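PDB 6Y56: nucleotidyl transferase AbiEii/AbiGii toxin family protein from Mycobacterium tuberculosis, which is the nucleotidyltransferase toxin MenT4 of a toxin-antitoxin system, probably acting by nucleotide transfer, perhaps to tRNA acceptor stems. Local coordinates for residues 19-24 against 63-68; 28-33 against 92-97; 80-85 against 126-131; 97-102 against 107-112. One frame throughout, in Å; residues are numbered along the deposited sequence.

Overall arrangement
Contacts 1, 2 and 3 are buried and mainly apolar, with no direct hydrogen bond across their segments, whereas contact 4 lies at the surface and is held mainly by backbone hydrogen bonds. Helix 19-38 serves both contact 1 and contact 2: its first turn meets the loop before strand 68-72, and a later turn meets strand 94-100. Gln28 ties the two together by reaching Ser66 O. Contact 4 pairs strands 94-100 and 107-114 in the same mixed sheet, sharing Gly97 with contact 2, and it is nested within the chain loop that contact 3 closes. In contact 3 helix 76-86 packs on strand 125-129, the other neighbour of strand 107-114, and Cys83 also touches Trp108.

Contact 1: residues 19-24 against 63-68; sequences YDAALL and GRFSTD
Phe65 lays one face of its ring against the first turn of helix 19-38, where Ala21 and Ala22 meet it. The CA of Ala22 sits over that face, 4.1 Å from the ring centroid and 25° off the normal, a CH-pi contact with the helix backbone itself. Around it the two methyl groups divide the ring: Ala21 CB lies 3.8 Å from Phe65 CD2, and Ala22 CB lies 3.6 Å from Phe65 CZ at the far end. With CG anti to its carbonyl carbon (chi1 -70°), Phe65 sends the ring across to the helix, and the small alanines let it come close to the main chain. A second, smaller touch follows one turn on, where Leu24 CD2 rests 3.8 Å from Thr67 CB, the two side chains crossing at about a right angle. This is helix-to-loop packing: residues 63-68 are the irregular connection that leads from helix 50-59 into strand 68-72 of the mixed sheet of this nucleotidyltransferase-family protein. Between the two touches a water lies 2.9 Å from Ala21 O and within weak reach of Ser66 O; with more acceptors near it than protons to give, which it serves is not settled. Gln28, farther along the helix, bonds to Ser66 O. Leu243 of helix 240-243 packs on Ala21, Phe65 and Thr67, while Thr67 OG1 is bonded to Arg181 NH1.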
loop_
_atom_site.group_PDB
_atom_site.type_symbol
_atom_site.label_atom_id
_atom_site.label_comp_id
_atom_site.label_asym_id
_atom_site.label_seq_id
_atom_site.Cartn_x
_atom_site.Cartn_y
_atom_site.Cartn_z
ATOM N N TYR A 19 -14.307 6.067 -13.849
ATOM C CA TYR A 19 -14.716 7.335 -13.258
ATOM C C TYR A 19 -14.801 7.239 -11.738
ATOM O O TYR A 19 -14.345 8.145 -11.025
ATOM C CB TYR A 19 -16.066 7.775 -13.831
ATOM C CG TYR A 19 -16.545 9.081 -13.258
ATOM C CD1 TYR A 19 -16.172 10.280 -13.836
ATOM C CD2 TYR A 19 -17.350 9.119 -12.120
ATOM C CE1 TYR A 19 -16.589 11.483 -13.314
ATOM C CE2 TYR A 19 -17.770 10.318 -11.584
ATOM C CZ TYR A 19 -17.387 11.499 -12.190
ATOM O OH TYR A 19 -17.797 12.712 -11.674
ATOM N N ASP A 20 -15.395 6.156 -11.226
ATOM C CA ASP A 20 -15.550 6.026 -9.781
ATOM C C ASP A 20 -14.195 5.906 -9.094
ATOM O O ASP A 20 -13.988 6.485 -8.021
ATOM C CB ASP A 20 -16.438 4.825 -9.448
ATOM C CG ASP A 20 -17.930 5.158 -9.490
ATOM O OD1 ASP A 20 -18.297 6.280 -9.876
ATOM O OD2 ASP A 20 -18.733 4.283 -9.106
ATOM N N ALA A 21 -13.265 5.152 -9.689
ATOM C CA ALA A 21 -11.918 5.071 -9.127
ATOM C C ALA A 21 -11.233 6.430 -9.129
ATOM O O ALA A 21 -10.513 6.772 -8.183
ATOM C CB ALA A 21 -11.080 4.060 -9.906
ATOM N N ALA A 22 -11.448 7.227 -10.185
ATOM C CA ALA A 22 -10.861 8.560 -10.244
ATOM C C ALA A 22 -11.470 9.479 -9.195
ATOM O O ALA A 22 -10.759 10.281 -8.582
ATOM C CB ALA A 22 -11.013 9.150 -11.649
ATOM N N LEU A 23 -12.783 9.376 -8.981
ATOM C CA LEU A 23 -13.420 10.181 -7.948
ATOM C C LEU A 23 -12.907 9.797 -6.568
ATOM O O LEU A 23 -12.674 10.665 -5.719
ATOM C CB LEU A 23 -14.941 10.035 -8.030
ATOM C CG LEU A 23 -15.775 10.904 -7.087
ATOM C CD1 LEU A 23 -15.399 12.357 -7.207
ATOM C CD2 LEU A 23 -17.265 10.715 -7.350
ATOM N N LEU A 24 -12.711 8.498 -6.334
ATOM C CA LEU A 24 -12.138 8.047 -5.068
ATOM C C LEU A 24 -10.705 8.530 -4.910
ATOM O O LEU A 24 -10.305 8.945 -3.816
ATOM C CB LEU A 24 -12.185 6.525 -4.997
ATOM C CG LEU A 24 -11.507 5.936 -3.751
ATOM C CD1 LEU A 24 -12.173 6.375 -2.446
ATOM C CD2 LEU A 24 -11.506 4.425 -3.884
ATOM N N GLY A 63 1.126 5.310 -12.504
ATOM C CA GLY A 63 0.631 4.162 -11.781
ATOM C C GLY A 63 -0.887 4.062 -11.805
ATOM O O GLY A 63 -1.606 4.976 -12.207
ATOM N N ARG A 64 -1.362 2.925 -11.317
ATOM C CA ARG A 64 -2.781 2.622 -11.266
ATOM C C ARG A 64 -3.471 3.429 -10.166
ATOM O O ARG A 64 -2.856 3.912 -9.209
ATOM C CB ARG A 64 -2.974 1.142 -10.935
ATOM C CG ARG A 64 -2.384 0.766 -9.576
ATOM C CD ARG A 64 -2.685 -0.685 -9.207
ATOM N NE ARG A 64 -2.156 -1.057 -7.892
ATOM C CZ ARG A 64 -2.849 -1.006 -6.757
ATOM N NH1 ARG A 64 -4.114 -0.600 -6.757
ATOM N NH2 ARG A 64 -2.272 -1.352 -5.621
ATOM N N PHE A 65 -4.781 3.554 -10.300
ATOM C CA PHE A 65 -5.568 3.952 -9.147
ATOM C C PHE A 65 -5.468 2.866 -8.078
ATOM O O PHE A 65 -5.230 1.688 -8.367
ATOM C CB PHE A 65 -7.029 4.139 -9.556
ATOM C CG PHE A 65 -7.277 5.346 -10.431
ATOM C CD1 PHE A 65 -6.859 6.602 -10.025
ATOM C CD2 PHE A 65 -7.945 5.220 -11.652
ATOM C CE1 PHE A 65 -7.095 7.725 -10.810
ATOM C CE2 PHE A 65 -8.188 6.354 -12.441
ATOM C CZ PHE A 65 -7.761 7.594 -12.018
ATOM N N SER A 66 -5.642 3.269 -6.824
ATOM C CA SER A 66 -5.522 2.352 -5.699
ATOM C C SER A 66 -6.561 2.747 -4.662
ATOM O O SER A 66 -6.667 3.928 -4.310
ATOM C CB SER A 66 -4.103 2.443 -5.127
ATOM O OG SER A 66 -3.840 1.431 -4.180
ATOM N N THR A 67 -7.326 1.768 -4.178
ATOM C CA THR A 67 -8.575 2.046 -3.475
ATOM C C THR A 67 -8.454 1.956 -1.967
ATOM O O THR A 67 -9.438 2.227 -1.263
ATOM C CB THR A 67 -9.663 1.060 -3.903
ATOM O OG1 THR A 67 -9.304 -0.257 -3.458
ATOM C CG2 THR A 67 -9.837 1.067 -5.414
ATOM N N ASP A 68 -7.313 1.534 -1.453
ATOM C CA ASP A 68 -7.158 1.414 -0.019
ATOM C C ASP A 68 -6.259 2.520 0.509
ATOM O O ASP A 68 -5.511 3.166 -0.226
ATOM C CB ASP A 68 -6.672 0.018 0.403
ATOM C CG ASP A 68 -5.452 -0.475 -0.374
ATOM O OD1 ASP A 68 -5.047 0.138 -1.392
ATOM O OD2 ASP A 68 -4.894 -1.519 0.046
HETATM O O HOH W 1 -9.055 4.799 -6.605
#

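Contact 2: residues 28-33 against 92-97; sequences QDHLLY and GGFEFG
His30 and Phe94 meet as an edge-to-face pair, the edge of the phenylalanine directed at the face of the imidazole. Their centroids are 4.7 Å apart and the planes stand at 57°, so the approach is well tilted from a perpendicular T. Phe94 CE2 hangs over the centre of the imidazole, while its neighbour CD2 comes within 3.6 Å of His30 CD2. A chi1 of -76° directs the imidazole back along its own helix, and the ring's rotation about CB-CG then brings ND1 to Val26 O, a hydrogen bond that should limit further turning. Phe96, two residues along the strand, presents its ring differently. Leu31 CB stands over its face, 4.2 Å from the centroid in a CH-pi contact, and Leu31 CD1 adds a touch at 3.9 Å to Phe96 CD1. His30 CB reaches the same ring at its edge, 4.2 Å from Phe96 CZ, so that His30 is in contact with both phenylalanines. Tyr151 and Phe153 also meet the imidazole, extending the aromatic cluster, and Ala27 of the same helix touches both Phe94 and Phe96. The axes of helix 28-33 and strand 94-97 run 9.5 Å apart at 76°, the helix lying steeply across the strand: a helix packed on one face of a mixed beta-sheet, within an alpha/beta fold of the nucleotidyltransferase clan.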
loop_
_atom_site.group_PDB
_atom_site.type_symbol
_atom_site.label_atom_id
_atom_site.label_comp_id
_atom_site.label_asym_id
_atom_site.label_seq_id
_atom_site.Cartn_x
_atom_site.Cartn_y
_atom_site.Cartn_z
ATOM N N GLN A 28 -9.508 10.624 -1.750
ATOM C CA GLN A 28 -8.375 10.262 -0.902
ATOM C C GLN A 28 -7.426 11.434 -0.688
ATOM O O GLN A 28 -6.897 11.618 0.417
ATOM C CB GLN A 28 -7.589 9.118 -1.532
ATOM C CG GLN A 28 -8.297 7.800 -1.582
ATOM C CD GLN A 28 -7.562 6.819 -2.451
ATOM O OE1 GLN A 28 -6.861 7.214 -3.387
ATOM N NE2 GLN A 28 -7.716 5.538 -2.158
ATOM N N ASP A 29 -7.151 12.216 -1.743
ATOM C CA ASP A 29 -6.272 13.374 -1.574
ATOM C C ASP A 29 -6.853 14.348 -0.565
ATOM O O ASP A 29 -6.123 14.948 0.234
ATOM C CB ASP A 29 -6.077 14.123 -2.894
ATOM C CG ASP A 29 -5.366 13.305 -3.939
ATOM O OD1 ASP A 29 -4.723 12.284 -3.595
ATOM O OD2 ASP A 29 -5.450 13.694 -5.113
ATOM N N HIS A 30 -8.171 14.524 -0.607
ATOM C CA HIS A 30 -8.847 15.417 0.324
ATOM C C HIS A 30 -8.774 14.877 1.746
ATOM O O HIS A 30 -8.555 15.644 2.691
ATOM C CB HIS A 30 -10.299 15.632 -0.121
ATOM C CG HIS A 30 -10.442 16.568 -1.283
ATOM N ND1 HIS A 30 -9.948 16.282 -2.537
ATOM C CD2 HIS A 30 -11.016 17.792 -1.376
ATOM C CE1 HIS A 30 -10.207 17.291 -3.354
ATOM N NE2 HIS A 30 -10.852 18.221 -2.671
ATOM N N LEU A 31 -8.942 13.561 1.917
ATOM C CA LEU A 31 -8.858 12.957 3.243
ATOM C C LEU A 31 -7.448 13.077 3.803
ATOM O O LEU A 31 -7.262 13.410 4.980
ATOM C CB LEU A 31 -9.286 11.489 3.167
ATOM C CG LEU A 31 -9.333 10.640 4.449
ATOM C CD1 LEU A 31 -10.219 9.437 4.257
ATOM C CD2 LEU A 31 -7.947 10.133 4.868
ATOM N N LEU A 32 -6.441 12.821 2.965
ATOM C CA LEU A 32 -5.058 12.931 3.414
ATOM C C LEU A 32 -4.714 14.369 3.780
ATOM O O LEU A 32 -3.993 14.610 4.757
ATOM C CB LEU A 32 -4.124 12.362 2.344
ATOM C CG LEU A 32 -4.201 10.836 2.183
ATOM C CD1 LEU A 32 -3.580 10.395 0.854
ATOM C CD2 LEU A 32 -3.519 10.139 3.344
ATOM N N TYR A 33 -5.260 15.337 3.044
ATOM C CA TYR A 33 -5.087 16.735 3.428
ATOM C C TYR A 33 -5.674 16.992 4.811
ATOM O O TYR A 33 -5.032 17.601 5.674
ATOM C CB TYR A 33 -5.754 17.642 2.390
ATOM C CG TYR A 33 -5.735 19.112 2.780
ATOM C CD1 TYR A 33 -4.546 19.826 2.789
ATOM C CD2 TYR A 33 -6.898 19.774 3.152
ATOM C CE1 TYR A 33 -4.509 21.163 3.148
ATOM C CE2 TYR A 33 -6.863 21.121 3.510
ATOM C CZ TYR A 33 -5.667 21.794 3.508
ATOM O OH TYR A 33 -5.625 23.126 3.859
ATOM N N GLY A 92 -14.285 20.311 1.884
ATOM C CA GLY A 92 -14.937 20.880 0.721
ATOM C C GLY A 92 -16.191 20.098 0.390
ATOM O O GLY A 92 -17.049 19.858 1.247
ATOM N N GLY A 93 -16.288 19.663 -0.861
ATOM C CA GLY A 93 -17.458 18.951 -1.334
ATOM C C GLY A 93 -17.578 17.512 -0.864
ATOM O O GLY A 93 -18.647 16.919 -1.031
ATOM N N PHE A 94 -16.520 16.931 -0.299
ATOM C CA PHE A 94 -16.546 15.518 0.065
ATOM C C PHE A 94 -16.945 15.327 1.520
ATOM O O PHE A 94 -16.479 16.053 2.404
ATOM C CB PHE A 94 -15.171 14.873 -0.115
ATOM C CG PHE A 94 -14.736 14.746 -1.544
ATOM C CD1 PHE A 94 -15.167 13.685 -2.336
ATOM C CD2 PHE A 94 -13.910 15.709 -2.098
ATOM C CE1 PHE A 94 -14.758 13.579 -3.662
ATOM C CE2 PHE A 94 -13.494 15.609 -3.419
ATOM C CZ PHE A 94 -13.916 14.546 -4.200
ATOM N N GLU A 95 -17.759 14.307 1.766
ATOM C CA GLU A 95 -18.044 13.812 3.104
ATOM C C GLU A 95 -17.558 12.378 3.187
ATOM O O GLU A 95 -17.686 11.617 2.223
ATOM C CB GLU A 95 -19.550 13.847 3.406
ATOM C CG GLU A 95 -19.885 13.545 4.866
ATOM C CD GLU A 95 -21.379 13.426 5.112
ATOM O OE1 GLU A 95 -22.160 14.028 4.347
ATOM O OE2 GLU A 95 -21.768 12.729 6.073
ATOM N N PHE A 96 -16.999 12.017 4.339
ATOM C CA PHE A 96 -16.390 10.714 4.545
ATOM C C PHE A 96 -17.084 9.972 5.672
ATOM O O PHE A 96 -17.593 10.574 6.617
ATOM C CB PHE A 96 -14.917 10.867 4.903
ATOM C CG PHE A 96 -14.125 11.567 3.836
ATOM C CD1 PHE A 96 -13.552 10.846 2.796
ATOM C CD2 PHE A 96 -13.994 12.945 3.835
ATOM C CE1 PHE A 96 -12.832 11.482 1.802
ATOM C CE2 PHE A 96 -13.265 13.580 2.830
ATOM C CZ PHE A 96 -12.697 12.847 1.816
ATOM N N GLY A 97 -17.079 8.656 5.566
ATOM C CA GLY A 97 -17.525 7.809 6.656
ATOM C C GLY A 97 -16.705 6.540 6.651
ATOM O O GLY A 97 -16.256 6.073 5.598
#

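Contact 3: residues 80-85 against 126-131; sequences LEVCEL and VEFARR
A small, buried apolar contact joins helix 76-86 to strand 125-129 of the mixed sheet, with Phe128 reaching from the strand to two consecutive helix residues, Val82 and Cys83. The ring does all the touching on the strand side, and it uses its outer end. Val82 comes to the edge, near the ring plane: its CG1 methyl is 3.7 Å from Phe128 CZ, and CB also lies close to Phe128 CE2. That methyl is the branch anti to the backbone N (chi1 173°), which directs it from the helix toward the ring. Cys83 meets the ring nearer CE1. Its SG is 3.5 Å from Phe128 CE1 and 4.5 Å from the ring centroid, 55° off the normal, an oblique sulfur-aromatic contact. The distal carbon CZ is thus shared, with SG at 3.9 Å from Phe128 CZ toward the CE1 side and the valine methyl toward the CE2 side, roughly at right angles. No hydrogen bond spans the two segments, and the backbones stay well apart, with the CA atoms of Val82 and Phe128 9.9 Å from each other. Around these three residues, Leu35 of helix 19-38 and Leu46 pack on Val82, Ala73 touches Phe128, and the cysteine also contacts Trp108 on the adjoining strand. This is helix-on-sheet packing in an alpha/beta fold of the nucleotidyltransferase clan.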
loop_
_atom_site.group_PDB
_atom_site.type_symbol
_atom_site.label_atom_id
_atom_site.label_comp_id
_atom_site.label_asym_id
_atom_site.label_seq_id
_atom_site.Cartn_x
_atom_site.Cartn_y
_atom_site.Cartn_z
ATOM N N LEU A 80 -7.518 5.254 16.756
ATOM C CA LEU A 80 -8.835 5.785 17.084
ATOM C C LEU A 80 -8.927 7.272 16.764
ATOM O O LEU A 80 -9.948 7.734 16.244
ATOM C CB LEU A 80 -9.161 5.522 18.553
ATOM C CG LEU A 80 -10.574 5.950 18.982
ATOM C CD1 LEU A 80 -11.631 5.150 18.244
ATOM C CD2 LEU A 80 -10.742 5.792 20.482
ATOM N N GLU A 81 -7.871 8.034 17.053
ATOM C CA GLU A 81 -7.866 9.457 16.728
ATOM C C GLU A 81 -8.113 9.675 15.237
ATOM O O GLU A 81 -8.959 10.489 14.845
ATOM C CB GLU A 81 -6.535 10.067 17.171
ATOM C CG GLU A 81 -6.329 11.524 16.786
ATOM C CD GLU A 81 -4.899 11.989 17.027
ATOM O OE1 GLU A 81 -4.044 11.154 17.385
ATOM O OE2 GLU A 81 -4.628 13.194 16.853
ATOM N N VAL A 82 -7.409 8.913 14.392
ATOM C CA VAL A 82 -7.577 9.034 12.946
ATOM C C VAL A 82 -8.985 8.653 12.529
ATOM O O VAL A 82 -9.620 9.356 11.739
ATOM C CB VAL A 82 -6.527 8.184 12.214
ATOM C CG1 VAL A 82 -6.811 8.179 10.710
ATOM C CG2 VAL A 82 -5.144 8.718 12.506
ATOM N N CYS A 83 -9.505 7.545 13.065
ATOM C CA CYS A 83 -10.819 7.085 12.636
ATOM C C CYS A 83 -11.925 8.040 13.081
ATOM O O CYS A 83 -12.869 8.295 12.322
ATOM C CB CYS A 83 -11.067 5.659 13.141
ATOM S SG CYS A 83 -10.005 4.445 12.308
ATOM N N GLU A 84 -11.834 8.575 14.303
ATOM C CA GLU A 84 -12.827 9.554 14.746
ATOM C C GLU A 84 -12.779 10.803 13.880
ATOM O O GLU A 84 -13.817 11.413 13.596
ATOM C CB GLU A 84 -12.591 9.943 16.206
ATOM C CG GLU A 84 -12.932 8.883 17.242
ATOM C CD GLU A 84 -12.900 9.450 18.653
ATOM O OE1 GLU A 84 -13.262 10.636 18.824
ATOM O OE2 GLU A 84 -12.505 8.731 19.594
ATOM N N LEU A 85 -11.582 11.185 13.434
ATOM C CA LEU A 85 -11.447 12.358 12.584
ATOM C C LEU A 85 -12.062 12.116 11.215
ATOM O O LEU A 85 -12.775 12.982 10.692
ATOM C CB LEU A 85 -9.976 12.726 12.454
ATOM C CG LEU A 85 -9.685 13.929 11.574
ATOM C CD1 LEU A 85 -10.366 15.168 12.141
ATOM C CD2 LEU A 85 -8.184 14.132 11.474
ATOM N N VAL A 126 -9.661 1.472 4.750
ATOM C CA VAL A 126 -8.557 2.045 5.505
ATOM C C VAL A 126 -8.087 0.970 6.469
ATOM O O VAL A 126 -8.908 0.337 7.144
ATOM C CB VAL A 126 -8.996 3.301 6.277
ATOM C CG1 VAL A 126 -7.802 3.966 6.933
ATOM C CG2 VAL A 126 -9.723 4.277 5.363
ATOM N N GLU A 127 -6.776 0.748 6.530
ATOM C CA GLU A 127 -6.228 -0.281 7.402
ATOM C C GLU A 127 -5.015 0.267 8.130
ATOM O O GLU A 127 -4.238 1.042 7.560
ATOM C CB GLU A 127 -5.816 -1.523 6.613
ATOM C CG GLU A 127 -5.544 -2.734 7.477
ATOM C CD GLU A 127 -5.115 -3.936 6.666
ATOM O OE1 GLU A 127 -4.720 -4.950 7.277
ATOM O OE2 GLU A 127 -5.172 -3.863 5.420
ATOM N N PHE A 128 -4.837 -0.164 9.378
ATOM C CA PHE A 128 -3.780 0.332 10.251
ATOM C C PHE A 128 -2.983 -0.851 10.765
ATOM O O PHE A 128 -3.484 -1.626 11.590
ATOM C CB PHE A 128 -4.375 1.074 11.436
ATOM C CG PHE A 128 -5.162 2.281 11.064
ATOM C CD1 PHE A 128 -6.508 2.180 10.771
ATOM C CD2 PHE A 128 -4.565 3.525 11.041
ATOM C CE1 PHE A 128 -7.256 3.285 10.442
ATOM C CE2 PHE A 128 -5.308 4.645 10.718
ATOM C CZ PHE A 128 -6.653 4.521 10.413
ATOM N N ALA A 129 -1.743 -0.980 10.302
ATOM C CA ALA A 129 -0.878 -2.061 10.745
ATOM C C ALA A 129 -0.329 -1.759 12.131
ATOM O O ALA A 129 -0.005 -0.610 12.454
ATOM C CB ALA A 129 0.295 -2.212 9.775
ATOM N N ARG A 130 -0.212 -2.804 12.951
ATOM C CA ARG A 130 0.299 -2.678 14.308
ATOM C C ARG A 130 1.810 -2.825 14.385
ATOM O O ARG A 130 2.440 -2.197 15.245
ATOM C CB ARG A 130 -0.336 -3.752 15.193
ATOM C CG ARG A 130 -0.066 -3.570 16.666
ATOM C CD ARG A 130 -0.578 -4.756 17.474
ATOM N NE ARG A 130 -1.971 -5.078 17.170
ATOM C CZ ARG A 130 -3.016 -4.475 17.727
ATOM N NH1 ARG A 130 -2.828 -3.510 18.617
ATOM N NH2 ARG A 130 -4.249 -4.833 17.391
ATOM N N ARG A 131 2.400 -3.661 13.528
ATOM C CA ARG A 131 3.823 -3.951 13.641
ATOM C C ARG A 131 4.620 -2.732 13.202
ATOM O O ARG A 131 4.348 -2.174 12.138
ATOM C CB ARG A 131 4.197 -5.154 12.775
ATOM C CG ARG A 131 5.571 -5.738 13.113
ATOM C CD ARG A 131 5.978 -6.874 12.180
ATOM N NE ARG A 131 4.849 -7.741 11.858
ATOM C CZ ARG A 131 4.796 -8.555 10.809
ATOM N NH1 ARG A 131 5.818 -8.644 9.958
ATOM N NH2 ARG A 131 3.705 -9.282 10.609
#

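Contact 4: residues 97-102 against 107-112; sequences GVQSTR and HWQLRV
Gly97 and Arg111 exchange two backbone hydrogen bonds, Gly97 N to Arg111 O at 3.0 Å and Arg111 N to Gly97 O at 2.8 Å, as a hydrogen-bonded pair of an antiparallel beta hairpin. Gln99 and Gln109 repeat the pattern; Gln109 N reaches Gln99 O at 2.7 Å. Toward the turn, Thr101 N gives a nearly straight bond to His107 O, 3.0 Å long at 178°. A water donates to the same His107 O and accepts from Ser100 OG, bridging the strands. Arg102 passes close by: one face of its guanidinium covers His107 CB, while its NE pairs with Asp104. On the face carrying Val98, Ser100, Trp108 and Leu110 the packing takes over. Val98 CG1 meets Leu110 CD1 at 3.7 Å. The indole, set beside its own backbone N (chi1 -58°), lies against the partner strand on that face, so that Ser100 CB stands 4.0 Å from the centroid of the Trp108 six-membered ring, 19° off its normal.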
loop_
_atom_site.group_PDB
_atom_site.type_symbol
_atom_site.label_atom_id
_atom_site.label_comp_id
_atom_site.label_asym_id
_atom_site.label_seq_id
_atom_site.Cartn_x
_atom_site.Cartn_y
_atom_site.Cartn_z
ATOM N N GLY A 97 -17.079 8.656 5.566
ATOM C CA GLY A 97 -17.525 7.809 6.656
ATOM C C GLY A 97 -16.705 6.540 6.651
ATOM O O GLY A 97 -16.256 6.073 5.598
ATOM N N VAL A 98 -16.483 5.992 7.839
ATOM C CA VAL A 98 -15.788 4.722 7.979
ATOM C C VAL A 98 -16.626 3.790 8.835
ATOM O O VAL A 98 -17.204 4.209 9.844
ATOM C CB VAL A 98 -14.350 4.863 8.531
ATOM C CG1 VAL A 98 -13.397 5.358 7.427
ATOM C CG2 VAL A 98 -14.319 5.781 9.749
ATOM N N GLN A 99 -16.691 2.528 8.425
ATOM C CA GLN A 99 -17.395 1.484 9.153
ATOM C C GLN A 99 -16.414 0.356 9.437
ATOM O O GLN A 99 -15.701 -0.092 8.539
ATOM C CB GLN A 99 -18.556 0.945 8.324
ATOM C CG GLN A 99 -19.381 -0.081 9.076
ATOM C CD GLN A 99 -20.654 -0.451 8.350
ATOM O OE1 GLN A 99 -21.706 -0.623 8.971
ATOM N NE2 GLN A 99 -20.572 -0.575 7.026
ATOM N N SER A 100 -16.374 -0.091 10.684
ATOM C CA SER A 100 -15.442 -1.142 11.062
ATOM C C SER A 100 -15.825 -2.449 10.381
ATOM O O SER A 100 -17.004 -2.805 10.308
ATOM C CB SER A 100 -15.486 -1.332 12.576
ATOM O OG SER A 100 -14.503 -2.258 13.002
ATOM N N THR A 101 -14.824 -3.161 9.864
ATOM C CA THR A 101 -15.058 -4.479 9.297
ATOM C C THR A 101 -14.655 -5.606 10.232
ATOM O O THR A 101 -14.990 -6.760 9.956
ATOM C CB THR A 101 -14.310 -4.647 7.970
ATOM O OG1 THR A 101 -12.900 -4.548 8.206
ATOM C CG2 THR A 101 -14.745 -3.586 6.969
ATOM N N ARG A 102 -13.943 -5.312 11.316
ATOM C CA ARG A 102 -13.548 -6.364 12.244
ATOM C C ARG A 102 -13.321 -5.755 13.616
ATOM O O ARG A 102 -13.152 -4.540 13.764
ATOM C CB ARG A 102 -12.323 -7.142 11.748
ATOM C CG ARG A 102 -11.129 -6.286 11.423
ATOM C CD ARG A 102 -9.928 -7.119 10.957
ATOM N NE ARG A 102 -8.668 -6.445 11.275
ATOM C CZ ARG A 102 -7.730 -6.118 10.388
ATOM N NH1 ARG A 102 -7.881 -6.412 9.102
ATOM N NH2 ARG A 102 -6.629 -5.505 10.792
ATOM N N HIS A 107 -9.398 -2.121 10.787
ATOM C CA HIS A 107 -9.790 -2.270 9.390
ATOM C C HIS A 107 -11.176 -1.689 9.185
ATOM O O HIS A 107 -12.109 -2.003 9.933
ATOM C CB HIS A 107 -9.741 -3.708 8.880
ATOM C CG HIS A 107 -9.920 -3.801 7.392
ATOM N ND1 HIS A 107 -11.162 -3.833 6.794
ATOM C CD2 HIS A 107 -9.018 -3.807 6.380
ATOM C CE1 HIS A 107 -11.019 -3.889 5.482
ATOM N NE2 HIS A 107 -9.727 -3.877 5.204
ATOM N N TRP A 108 -11.309 -0.848 8.171
ATOM C CA TRP A 108 -12.497 -0.030 7.998
ATOM C C TRP A 108 -12.879 0.006 6.532
ATOM O O TRP A 108 -12.013 0.029 5.656
ATOM C CB TRP A 108 -12.258 1.407 8.489
ATOM C CG TRP A 108 -11.851 1.443 9.921
ATOM C CD1 TRP A 108 -10.619 1.138 10.435
ATOM C CD2 TRP A 108 -12.687 1.745 11.043
ATOM N NE1 TRP A 108 -10.640 1.238 11.809
ATOM C CE2 TRP A 108 -11.899 1.613 12.201
ATOM C CE3 TRP A 108 -14.025 2.129 11.177
ATOM C CZ2 TRP A 108 -12.404 1.853 13.475
ATOM C CZ3 TRP A 108 -14.524 2.364 12.437
ATOM C CH2 TRP A 108 -13.718 2.222 13.572
ATOM N N GLN A 109 -14.174 0.011 6.263
ATOM C CA GLN A 109 -14.663 0.335 4.937
ATOM C C GLN A 109 -14.848 1.843 4.857
ATOM O O GLN A 109 -15.469 2.442 5.743
ATOM C CB GLN A 109 -15.991 -0.365 4.669
ATOM C CG GLN A 109 -16.572 0.029 3.321
ATOM C CD GLN A 109 -17.659 -0.899 2.825
ATOM O OE1 GLN A 109 -18.219 -1.704 3.583
ATOM N NE2 GLN A 109 -17.978 -0.781 1.541
ATOM N N LEU A 110 -14.318 2.448 3.796
ATOM C CA LEU A 110 -14.420 3.884 3.586
ATOM C C LEU A 110 -15.523 4.178 2.581
ATOM O O LEU A 110 -15.574 3.569 1.513
ATOM C CB LEU A 110 -13.097 4.429 3.054
ATOM C CG LEU A 110 -13.065 5.923 2.722
ATOM C CD1 LEU A 110 -13.145 6.745 3.979
ATOM C CD2 LEU A 110 -11.791 6.227 1.964
ATOM N N ARG A 111 -16.388 5.127 2.913
ATOM C CA ARG A 111 -17.386 5.608 1.978
ATOM C C ARG A 111 -17.186 7.100 1.801
ATOM O O ARG A 111 -16.843 7.807 2.750
ATOM C CB ARG A 111 -18.796 5.295 2.468
ATOM C CG ARG A 111 -19.134 3.812 2.341
ATOM C CD ARG A 111 -20.597 3.526 2.640
ATOM N NE ARG A 111 -20.955 2.130 2.390
ATOM C CZ ARG A 111 -20.840 1.148 3.282
ATOM N NH1 ARG A 111 -20.362 1.396 4.497
ATOM N NH2 ARG A 111 -21.200 -0.090 2.957
ATOM N N VAL A 112 -17.315 7.565 0.568
ATOM C CA VAL A 112 -17.117 8.972 0.260
ATOM C C VAL A 112 -18.298 9.433 -0.580
ATOM O O VAL A 112 -18.831 8.668 -1.387
ATOM C CB VAL A 112 -15.757 9.257 -0.431
ATOM C CG1 VAL A 112 -14.615 8.490 0.237
ATOM C CG2 VAL A 112 -15.785 8.909 -1.885
HETATM O O HOH W 2 -11.972 -2.345 12.625
#